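Alpha-galactosidase (Thermus thermophilus, PDB 6LCJ) probably hydrolyses terminal alpha-galactosides, as a family GH36 glycosidase built on a TIM barrel and assembled as a hexamer. Local coordinates at residues C164-Y167 / S168-R172; W199-A202 / L203-E207; G352-V355 / G356-A360. All blocks are in the same frame, centred on the assembly; numbering follows the deposited sequence.

Interaction 1 (C164-Y167 / S168-R172)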
ATOM      1  N   CYS E 164      35.780 -14.151 -36.209  1.00 30.21           N
ATOM      2  CA  CYS E 164      34.919 -13.062 -35.752  1.00 25.83           C
ATOM      3  C   CYS E 164      35.666 -12.252 -34.698  1.00 26.62           C
ATOM      4  O   CYS E 164      36.327 -12.823 -33.829  1.00 31.43           O
ATOM      5  CB  CYS E 164      33.588 -13.651 -35.184  1.00 24.45           C
ATOM      6  SG  CYS E 164      32.467 -12.514 -34.338  1.00 49.33           S
ATOM      7  N   SER E 165      35.573 -10.927 -34.755  1.00 26.43           N
ATOM      8  CA  SER E 165      36.356 -10.122 -33.821  1.00 26.74           C
ATOM      9  C   SER E 165      35.713  -9.963 -32.447  1.00 28.14           C
ATOM     10  O   SER E 165      36.388  -9.497 -31.520  1.00 29.90           O
ATOM     11  CB  SER E 165      36.619  -8.721 -34.396  1.00 30.45           C
ATOM     12  OG  SER E 165      35.411  -8.020 -34.668  1.00 30.21           O
ATOM     13  N   TRP E 166      34.440 -10.327 -32.279  1.00 24.91           N
ATOM     14  CA  TRP E 166      33.711  -9.849 -31.110  1.00 26.16           C
ATOM     15  C   TRP E 166      34.244 -10.462 -29.817  1.00 27.66           C
ATOM     16  O   TRP E 166      34.500  -9.751 -28.836  1.00 28.17           O
ATOM     17  CB  TRP E 166      32.208 -10.123 -31.259  1.00 26.16           C
ATOM     18  CG  TRP E 166      31.452  -9.679 -30.036  1.00 29.75           C
ATOM     19  CD1 TRP E 166      30.836 -10.481 -29.116  1.00 26.21           C
ATOM     20  CD2 TRP E 166      31.281  -8.327 -29.564  1.00 28.79           C
ATOM     21  NE1 TRP E 166      30.276  -9.714 -28.122  1.00 27.04           N
ATOM     22  CE2 TRP E 166      30.533  -8.393 -28.370  1.00 27.84           C
ATOM     23  CE3 TRP E 166      31.684  -7.076 -30.036  1.00 25.02           C
ATOM     24  CZ2 TRP E 166      30.175  -7.257 -27.648  1.00 24.15           C
ATOM     25  CZ3 TRP E 166      31.333  -5.950 -29.311  1.00 23.72           C
ATOM     26  CH2 TRP E 166      30.588  -6.046 -28.136  1.00 21.81           C
ATOM     27  N   TYR E 167      34.424 -11.781 -29.789  1.00 27.00           N
ATOM     28  CA  TYR E 167      34.678 -12.467 -28.533  1.00 26.45           C
ATOM     29  C   TYR E 167      36.147 -12.509 -28.154  1.00 25.86           C
ATOM     30  O   TYR E 167      36.541 -13.348 -27.347  1.00 29.54           O
ATOM     31  CB  TYR E 167      34.106 -13.873 -28.591  1.00 24.28           C
ATOM     32  CG  TYR E 167      32.628 -13.870 -28.750  1.00 24.66           C
ATOM     33  CD1 TYR E 167      31.793 -13.702 -27.644  1.00 25.96           C
ATOM     34  CD2 TYR E 167      32.051 -14.003 -30.008  1.00 24.30           C
ATOM     35  CE1 TYR E 167      30.428 -13.704 -27.785  1.00 24.52           C
ATOM     36  CE2 TYR E 167      30.686 -14.001 -30.156  1.00 23.64           C
ATOM     37  CZ  TYR E 167      29.886 -13.865 -29.040  1.00 24.57           C
ATOM     38  OH  TYR E 167      28.531 -13.880 -29.186  1.00 30.25           O
ATOM     39  N   SER E 168      36.960 -11.624 -28.704  1.00 30.01           N
ATOM     40  CA  SER E 168      38.304 -11.432 -28.181  1.00 32.01           C
ATOM     41  C   SER E 168      38.558  -9.947 -27.931  1.00 30.72           C
ATOM     42  O   SER E 168      39.040  -9.572 -26.861  1.00 31.43           O
ATOM     43  CB  SER E 168      39.345 -12.023 -29.137  1.00 30.73           C
ATOM     44  OG  SER E 168      39.027 -11.696 -30.479  1.00 32.23           O
ATOM     45  N   PHE E 169      38.218  -9.088 -28.890  1.00 30.58           N
ATOM     46  CA  PHE E 169      38.491  -7.664 -28.737  1.00 31.94           C
ATOM     47  C   PHE E 169      37.277  -6.835 -28.337  1.00 31.31           C
ATOM     48  O   PHE E 169      37.453  -5.700 -27.888  1.00 31.55           O
ATOM     49  CB  PHE E 169      39.068  -7.096 -30.032  1.00 33.26           C
ATOM     50  CG  PHE E 169      40.301  -7.804 -30.497  1.00 32.58           C
ATOM     51  CD1 PHE E 169      41.492  -7.662 -29.808  1.00 29.47           C
ATOM     52  CD2 PHE E 169      40.270  -8.602 -31.625  1.00 29.69           C
ATOM     53  CE1 PHE E 169      42.634  -8.303 -30.234  1.00 30.63           C
ATOM     54  CE2 PHE E 169      41.410  -9.259 -32.063  1.00 33.12           C
ATOM     55  CZ  PHE E 169      42.595  -9.114 -31.369  1.00 30.54           C
ATOM     56  N   TYR E 170      36.066  -7.369 -28.484  1.00 31.60           N
ATOM     57  CA  TYR E 170      34.814  -6.641 -28.228  1.00 29.75           C
ATOM     58  C   TYR E 170      34.863  -5.341 -29.029  1.00 33.17           C
ATOM     59  O   TYR E 170      35.212  -5.396 -30.222  1.00 30.42           O
ATOM     60  CB  TYR E 170      34.610  -6.514 -26.720  1.00 31.70           C
ATOM     61  CG  TYR E 170      34.263  -7.863 -26.129  1.00 31.42           C
ATOM     62  CD1 TYR E 170      32.943  -8.291 -26.070  1.00 31.92           C
ATOM     63  CD2 TYR E 170      35.256  -8.747 -25.706  1.00 31.80           C
ATOM     64  CE1 TYR E 170      32.609  -9.535 -25.564  1.00 28.14           C
ATOM     65  CE2 TYR E 170      34.932 -10.013 -25.201  1.00 27.23           C
ATOM     66  CZ  TYR E 170      33.598 -10.395 -25.133  1.00 31.83           C
ATOM     67  OH  TYR E 170      33.215 -11.630 -24.640  1.00 26.46           O
ATOM     68  N   THR E 171      34.534  -4.179 -28.445  1.00 34.53           N
ATOM     69  CA  THR E 171      34.485  -2.940 -29.221  1.00 32.15           C
ATOM     70  C   THR E 171      35.861  -2.313 -29.441  1.00 35.79           C
ATOM     71  O   THR E 171      35.949  -1.328 -30.182  1.00 35.74           O
ATOM     72  CB  THR E 171      33.578  -1.888 -28.550  1.00 28.29           C
ATOM     73  OG1 THR E 171      33.957  -1.724 -27.179  1.00 32.80           O
ATOM     74  CG2 THR E 171      32.102  -2.282 -28.612  1.00 24.05           C
ATOM     75  N   ARG E 172      36.925  -2.835 -28.817  1.00 33.49           N
ATOM     76  CA  ARG E 172      38.276  -2.291 -28.976  1.00 30.97           C
ATOM     77  C   ARG E 172      38.919  -2.798 -30.265  1.00 34.78           C
ATOM     78  O   ARG E 172      39.943  -3.473 -30.251  1.00 41.46           O
ATOM     79  CB  ARG E 172      39.151  -2.652 -27.790  1.00 31.17           C
ATOM     80  CG  ARG E 172      38.438  -2.723 -26.460  1.00 46.15           C
ATOM     81  CD  ARG E 172      38.080  -1.336 -25.975  1.00 54.05           C
ATOM     82  NE  ARG E 172      39.291  -0.581 -25.655  1.00 70.76           N
ATOM     83  CZ  ARG E 172      39.879  -0.554 -24.460  1.00 71.15           C
ATOM     84  NH1 ARG E 172      39.371  -1.241 -23.443  1.00 65.81           N
ATOM     85  NH2 ARG E 172      40.990   0.159 -24.283  1.00 67.29           N
TER
HETATM   86  O   HOH W   1      34.427  -6.498 -32.396  1.00 31.33           O
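Tyr170 presents the edge of its ring to the face of the Trp166 indole, four residues earlier, in a T-shaped pair. The ring centroid of Tyr170 lies 4.6 Å from that of the five-membered ring of Trp166, and the planes meet at 66°. Closest is Tyr170 CD1, 3.3 Å from Trp166 CE2 and displaced toward the rim of the indole. Over the six-membered ring, Tyr170 CA makes a CH-pi contact, 4.0 Å from the centroid. CB of Trp166 starts off away from 168-172; chi1 of 178° sets CG beside its own carbonyl carbon and brings the indole back. The carbonyl works on the same partner: Trp166 O stands over the centre of the Tyr170 ring and accepts from Tyr170 N at 2.9 Å. One residue earlier, Phe169 N donates to Ser165 O at 3.2 Å. A water links Tyr170 O to Ser165 OG, which also bonds Asp196 N. An alanine at Trp166 would remove the indole and is likely to take away the face that Tyr170 CD1 and CA rest on, setting the Tyr170 ring freer to turn. The packing is looser on the far side, where Thr171 CG2 lies alongside Trp166 CZ3 at 3.8 Å and the chain runs on to solvent-exposed Arg172. Cys164 SG caps Trp166 N, and Tyr170, with positive phi, ends the helical run and takes the second position of a type II' turn from Phe169 to Arg172. This single-turn helix directly follows barrel strand 161-164, as in the beta-alpha loops of a TIM barrel.

Interaction 2 (W199-A202 / L203-E207)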
ATOM      1  N   TRP E 199      33.382  -0.863 -35.282  1.00 32.19           N
ATOM      2  CA  TRP E 199      33.875  -0.117 -36.435  1.00 34.87           C
ATOM      3  C   TRP E 199      33.090   1.162 -36.716  1.00 36.60           C
ATOM      4  O   TRP E 199      33.623   2.058 -37.377  1.00 37.18           O
ATOM      5  CB  TRP E 199      33.852  -0.992 -37.688  1.00 32.67           C
ATOM      6  CG  TRP E 199      32.467  -1.366 -38.122  1.00 34.15           C
ATOM      7  CD1 TRP E 199      31.748  -2.455 -37.718  1.00 33.28           C
ATOM      8  CD2 TRP E 199      31.629  -0.651 -39.038  1.00 37.86           C
ATOM      9  NE1 TRP E 199      30.515  -2.463 -38.323  1.00 35.08           N
ATOM     10  CE2 TRP E 199      30.417  -1.372 -39.146  1.00 36.87           C
ATOM     11  CE3 TRP E 199      31.783   0.529 -39.778  1.00 36.20           C
ATOM     12  CZ2 TRP E 199      29.367  -0.952 -39.963  1.00 32.96           C
ATOM     13  CZ3 TRP E 199      30.744   0.938 -40.597  1.00 33.27           C
ATOM     14  CH2 TRP E 199      29.549   0.198 -40.681  1.00 35.07           C
ATOM     15  N   GLN E 200      31.862   1.278 -36.219  1.00 34.07           N
ATOM     16  CA  GLN E 200      30.932   2.339 -36.584  1.00 37.47           C
ATOM     17  C   GLN E 200      31.074   3.563 -35.677  1.00 37.62           C
ATOM     18  O   GLN E 200      31.632   3.500 -34.580  1.00 36.26           O
ATOM     19  CB  GLN E 200      29.492   1.816 -36.539  1.00 31.99           C
ATOM     20  CG  GLN E 200      28.930   1.605 -35.134  1.00 33.02           C
ATOM     21  CD  GLN E 200      29.474   0.347 -34.425  1.00 33.37           C
ATOM     22  OE1 GLN E 200      30.352  -0.351 -34.932  1.00 33.26           O
ATOM     23  NE2 GLN E 200      28.941   0.063 -33.250  1.00 32.69           N
ATOM     24  N   ARG E 201      30.548   4.699 -36.152  1.00 42.02           N
ATOM     25  CA  ARG E 201      30.573   5.911 -35.335  1.00 40.59           C
ATOM     26  C   ARG E 201      29.506   5.889 -34.249  1.00 40.02           C
ATOM     27  O   ARG E 201      29.734   6.414 -33.153  1.00 41.10           O
ATOM     28  CB  ARG E 201      30.397   7.150 -36.212  1.00 42.08           C
ATOM     29  CG  ARG E 201      31.491   7.353 -37.249  1.00 44.26           C
ATOM     30  CD  ARG E 201      31.149   8.497 -38.201  1.00 50.84           C
ATOM     31  NE  ARG E 201      31.136   9.781 -37.499  1.00 60.67           N
ATOM     32  CZ  ARG E 201      32.231  10.403 -37.063  1.00 68.19           C
ATOM     33  NH1 ARG E 201      33.432   9.860 -37.265  1.00 63.37           N
ATOM     34  NH2 ARG E 201      32.131  11.568 -36.423  1.00 68.64           N
ATOM     35  N   ALA E 202      28.353   5.283 -34.522  1.00 36.13           N
ATOM     36  CA  ALA E 202      27.234   5.265 -33.587  1.00 34.50           C
ATOM     37  C   ALA E 202      26.171   4.320 -34.123  1.00 38.10           C
ATOM     38  O   ALA E 202      26.183   3.947 -35.300  1.00 34.66           O
ATOM     39  CB  ALA E 202      26.638   6.666 -33.384  1.00 36.63           C
ATOM     40  N   LEU E 203      25.240   3.946 -33.247  1.00 39.21           N
ATOM     41  CA  LEU E 203      24.027   3.293 -33.716  1.00 37.72           C
ATOM     42  C   LEU E 203      23.254   4.252 -34.609  1.00 39.15           C
ATOM     43  O   LEU E 203      22.922   5.364 -34.192  1.00 36.23           O
ATOM     44  CB  LEU E 203      23.170   2.861 -32.537  1.00 35.19           C
ATOM     45  CG  LEU E 203      23.768   1.824 -31.600  1.00 38.31           C
ATOM     46  CD1 LEU E 203      22.785   1.585 -30.472  1.00 33.48           C
ATOM     47  CD2 LEU E 203      24.127   0.518 -32.349  1.00 30.43           C
ATOM     48  N   GLY E 204      22.970   3.831 -35.836  1.00 36.14           N
ATOM     49  CA  GLY E 204      22.343   4.712 -36.793  1.00 40.78           C
ATOM     50  C   GLY E 204      23.310   5.543 -37.613  1.00 43.49           C
ATOM     51  O   GLY E 204      22.892   6.129 -38.622  1.00 38.56           O
ATOM     52  N   ASP E 205      24.582   5.596 -37.217  1.00 42.51           N
ATOM     53  CA  ASP E 205      25.659   6.243 -37.971  1.00 32.69           C
ATOM     54  C   ASP E 205      26.667   5.168 -38.398  1.00 36.93           C
ATOM     55  O   ASP E 205      27.768   5.063 -37.851  1.00 38.84           O
ATOM     56  CB  ASP E 205      26.311   7.342 -37.123  1.00 40.13           C
ATOM     57  CG  ASP E 205      27.206   8.275 -37.942  1.00 44.52           C
ATOM     58  OD1 ASP E 205      27.364   8.047 -39.165  1.00 42.82           O
ATOM     59  OD2 ASP E 205      27.760   9.225 -37.348  1.00 41.88           O
ATOM     60  N   TRP E 206      26.268   4.360 -39.379  1.00 33.79           N
ATOM     61  CA  TRP E 206      27.039   3.209 -39.846  1.00 31.88           C
ATOM     62  C   TRP E 206      28.083   3.662 -40.869  1.00 38.54           C
ATOM     63  O   TRP E 206      27.999   3.412 -42.074  1.00 31.17           O
ATOM     64  CB  TRP E 206      26.099   2.154 -40.411  1.00 32.06           C
ATOM     65  CG  TRP E 206      25.149   1.726 -39.355  1.00 37.48           C
ATOM     66  CD1 TRP E 206      23.842   2.106 -39.212  1.00 36.29           C
ATOM     67  CD2 TRP E 206      25.450   0.883 -38.238  1.00 36.36           C
ATOM     68  NE1 TRP E 206      23.305   1.526 -38.090  1.00 38.11           N
ATOM     69  CE2 TRP E 206      24.274   0.770 -37.472  1.00 39.79           C
ATOM     70  CE3 TRP E 206      26.602   0.206 -37.814  1.00 32.08           C
ATOM     71  CZ2 TRP E 206      24.215   0.007 -36.303  1.00 36.34           C
ATOM     72  CZ3 TRP E 206      26.545  -0.540 -36.661  1.00 31.23           C
ATOM     73  CH2 TRP E 206      25.360  -0.642 -35.918  1.00 32.41           C
ATOM     74  N   GLU E 207      29.080   4.358 -40.337  1.00 36.40           N
ATOM     75  CA  GLU E 207      30.214   4.903 -41.051  1.00 33.38           C
ATOM     76  C   GLU E 207      31.419   4.731 -40.143  1.00 39.69           C
ATOM     77  O   GLU E 207      31.279   4.762 -38.912  1.00 37.57           O
ATOM     78  CB  GLU E 207      30.014   6.390 -41.399  1.00 39.92           C
ATOM     79  CG  GLU E 207      28.986   6.662 -42.493  1.00 29.87           C
ATOM     80  CD  GLU E 207      29.408   6.110 -43.843  1.00 39.79           C
ATOM     81  OE1 GLU E 207      30.616   6.173 -44.168  1.00 42.26           O
ATOM     82  OE2 GLU E 207      28.534   5.610 -44.584  1.00 40.51           O
TER
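A tight beta hairpin with a classic bulge joins Arg201 and Ala202 to Asp205, closed by a type II turn from Ala202 to Asp205. Asp205 N donates to Ala202 O at 3.0 Å. In return Asp205 O faces two donors, both weak: Ala202 N at 3.4 Å and Arg201 N at 3.3 Å. The latter N-H also reaches Glu207 O weakly, at 2.9 Å, so it is shared between two carbonyls. Gly204 takes the third turn position with phi of 88°, where a CB would press on the carbonyl of Leu203.

Arg201 and Asp205 run side by side on the bulged edge. Bent at chi3, the arginine brings NE to 3.4 Å from Asp205 OD2, a salt bridge with a weak hydrogen bond; the oxygen lies at the guanidinium edge, but the two planar groups are turned 66° apart. Carbon contacts make up the other part of the hairpin. Gln200 CB rests 3.5 Å from Trp206 CE3, its chain alongside the indole while its amide bonds Asp197 and Gly198. Trp199 crosses Trp206 at about a right angle as a side chain, and Trp199 CZ2 meets Trp206 CE3 at 3.7 Å, the ring planes inclined by 43°. Trp199 NE1 is taken by Trp233 O, and Phe234 meets both indoles. Glu207, where the chain turns a corner, pairs with Lys292 of helix 280-296. Such a bulged hairpin, inserted between barrel strand 192-195 and helix 216-224, is an elaborated beta-alpha loop of a TIM barrel.

Interaction 3 (G352-V355 / G356-A360)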
ATOM      1  N   GLY E 352      22.023 -17.981 -41.779  1.00 23.69           N
ATOM      2  CA  GLY E 352      22.408 -18.466 -40.470  1.00 26.67           C
ATOM      3  C   GLY E 352      21.610 -17.739 -39.402  1.00 30.02           C
ATOM      4  O   GLY E 352      21.280 -16.554 -39.545  1.00 27.74           O
ATOM      5  N   LEU E 353      21.285 -18.468 -38.330  1.00 22.11           N
ATOM      6  CA  LEU E 353      20.449 -17.945 -37.256  1.00 23.43           C
ATOM      7  C   LEU E 353      21.063 -18.307 -35.910  1.00 23.62           C
ATOM      8  O   LEU E 353      21.277 -19.487 -35.620  1.00 25.47           O
ATOM      9  CB  LEU E 353      19.025 -18.489 -37.367  1.00 21.40           C
ATOM     10  CG  LEU E 353      18.026 -18.066 -36.292  1.00 24.31           C
ATOM     11  CD1 LEU E 353      17.686 -16.618 -36.450  1.00 24.89           C
ATOM     12  CD2 LEU E 353      16.754 -18.908 -36.342  1.00 24.70           C
ATOM     13  N   ARG E 354      21.347 -17.298 -35.094  1.00 22.45           N
ATOM     14  CA  ARG E 354      21.767 -17.545 -33.719  1.00 24.45           C
ATOM     15  C   ARG E 354      20.576 -18.042 -32.910  1.00 23.94           C
ATOM     16  O   ARG E 354      19.487 -17.475 -32.991  1.00 21.41           O
ATOM     17  CB  ARG E 354      22.352 -16.275 -33.108  1.00 20.89           C
ATOM     18  CG  ARG E 354      23.746 -15.913 -33.652  1.00 23.27           C
ATOM     19  CD  ARG E 354      24.869 -16.482 -32.783  1.00 23.81           C
ATOM     20  NE  ARG E 354      24.538 -16.285 -31.385  1.00 23.88           N
ATOM     21  CZ  ARG E 354      24.869 -15.210 -30.675  1.00 27.72           C
ATOM     22  NH1 ARG E 354      25.601 -14.235 -31.209  1.00 27.97           N
ATOM     23  NH2 ARG E 354      24.471 -15.116 -29.412  1.00 27.89           N
ATOM     24  N   VAL E 355      20.777 -19.126 -32.153  1.00 22.57           N
ATOM     25  CA  VAL E 355      19.707 -19.779 -31.405  1.00 25.45           C
ATOM     26  C   VAL E 355      19.918 -19.723 -29.899  1.00 23.32           C
ATOM     27  O   VAL E 355      19.127 -20.304 -29.156  1.00 19.95           O
ATOM     28  CB  VAL E 355      19.514 -21.245 -31.849  1.00 23.50           C
ATOM     29  CG1 VAL E 355      18.940 -21.317 -33.245  1.00 21.92           C
ATOM     30  CG2 VAL E 355      20.833 -21.970 -31.770  1.00 23.47           C
ATOM     31  N   GLY E 356      20.954 -19.053 -29.424  1.00 22.94           N
ATOM     32  CA  GLY E 356      21.134 -18.893 -28.004  1.00 21.55           C
ATOM     33  C   GLY E 356      21.759 -17.570 -27.611  1.00 25.47           C
ATOM     34  O   GLY E 356      22.272 -16.805 -28.443  1.00 25.16           O
ATOM     35  N   PRO E 357      21.722 -17.282 -26.308  1.00 24.34           N
ATOM     36  CA  PRO E 357      22.520 -16.183 -25.757  1.00 19.28           C
ATOM     37  C   PRO E 357      23.954 -16.216 -26.237  1.00 24.09           C
ATOM     38  O   PRO E 357      24.472 -17.259 -26.653  1.00 23.11           O
ATOM     39  CB  PRO E 357      22.452 -16.429 -24.246  1.00 22.80           C
ATOM     40  CG  PRO E 357      21.214 -17.210 -24.039  1.00 22.27           C
ATOM     41  CD  PRO E 357      21.056 -18.069 -25.253  1.00 23.22           C
ATOM     42  N   ASP E 358      24.597 -15.059 -26.199  1.00 25.29           N
ATOM     43  CA  ASP E 358      26.024 -14.979 -26.458  1.00 24.56           C
ATOM     44  C   ASP E 358      26.792 -15.973 -25.597  1.00 27.18           C
ATOM     45  O   ASP E 358      26.527 -16.130 -24.398  1.00 27.16           O
ATOM     46  CB  ASP E 358      26.524 -13.572 -26.152  1.00 24.00           C
ATOM     47  CG  ASP E 358      26.078 -12.567 -27.160  1.00 27.17           C
ATOM     48  OD1 ASP E 358      25.392 -12.951 -28.151  1.00 28.09           O
ATOM     49  OD2 ASP E 358      26.431 -11.385 -26.955  1.00 30.68           O
ATOM     50  N   VAL E 359      27.774 -16.622 -26.201  1.00 24.98           N
ATOM     51  CA  VAL E 359      28.794 -17.249 -25.380  1.00 26.15           C
ATOM     52  C   VAL E 359      29.585 -16.136 -24.713  1.00 24.04           C
ATOM     53  O   VAL E 359      29.468 -14.959 -25.062  1.00 24.54           O
ATOM     54  CB  VAL E 359      29.715 -18.179 -26.190  1.00 26.37           C
ATOM     55  CG1 VAL E 359      28.922 -19.364 -26.733  1.00 23.44           C
ATOM     56  CG2 VAL E 359      30.401 -17.393 -27.300  1.00 25.97           C
ATOM     57  N   ALA E 360      30.376 -16.501 -23.732  1.00 26.00           N
ATOM     58  CA  ALA E 360      31.270 -15.573 -23.061  1.00 28.04           C
ATOM     59  C   ALA E 360      32.458 -16.399 -22.616  1.00 27.37           C
ATOM     60  O   ALA E 360      32.399 -17.637 -22.639  1.00 21.91           O
ATOM     61  CB  ALA E 360      30.574 -14.885 -21.875  1.00 24.63           C
TER
HETATM   62  O   HOH W   2      23.610 -18.983 -30.916  1.00 26.83           O
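Arg354 bends back on its own chain to grip Gly356 and Asp358 just after it. Its CB points toward 356-360, but the aliphatic chain does not run straight: turns at chi2 (-93°) and chi3 (-43°) lay the guanidinium beside the backbone that leaves strand 352-354, with Tyr167 and Trp53 packed against the side chain. NE donates to a water at 2.9 Å, lying in the guanidinium plane. That water also accepts from Gly356 N at 3.0 Å, tying the middle of the side chain to the loop. CZ itself is 3.4 Å from Asp358 OD1. At the tip, NH2 does the main work, giving Asp358 OD1 a nearly straight bond of 2.7 Å within the guanidinium plane and using the anti lone pair of that oxygen. NH2 also bonds Gly356 O at 2.9 Å, somewhat out of plane. NH1 adds a weak bond to Asp358 OD1 at 3.3 Å, so one carboxylate oxygen takes both terminal nitrogens while the carboxylate is turned 52° from the guanidinium. Asp402 is a further, long and weak ionic partner of NH2. The chemistry implies a guanidinium gripped by Asp358 OD1, the Gly356 carbonyl and the water; the last two hold it in place and so probably position Asp358 OD1.

The three contacts lie at or just after the C-terminal ends of barrel strands 161-164, 192-195 and 352-354, where TIM-barrel active sites lie. Interactions 1 and 3, with centres about 15 Å apart, meet directly through Tyr167: its CE1 packs 3.1 Å from Val359 O, and its OH lies 3.4 Å from Asp358 OD1. Asp402 joins them further, accepting a weak bond from Tyr167 OH and an ordinary hydrogen bond from Val359 N. Interaction 2 stands apart, about 6 Å from interaction 1 at the nearest atoms and about 13 Å from interaction 3. Asp196 and Asp197, in the loop before Trp199, touch Trp166, so the loop itself bridges the gap between interactions 1 and 2.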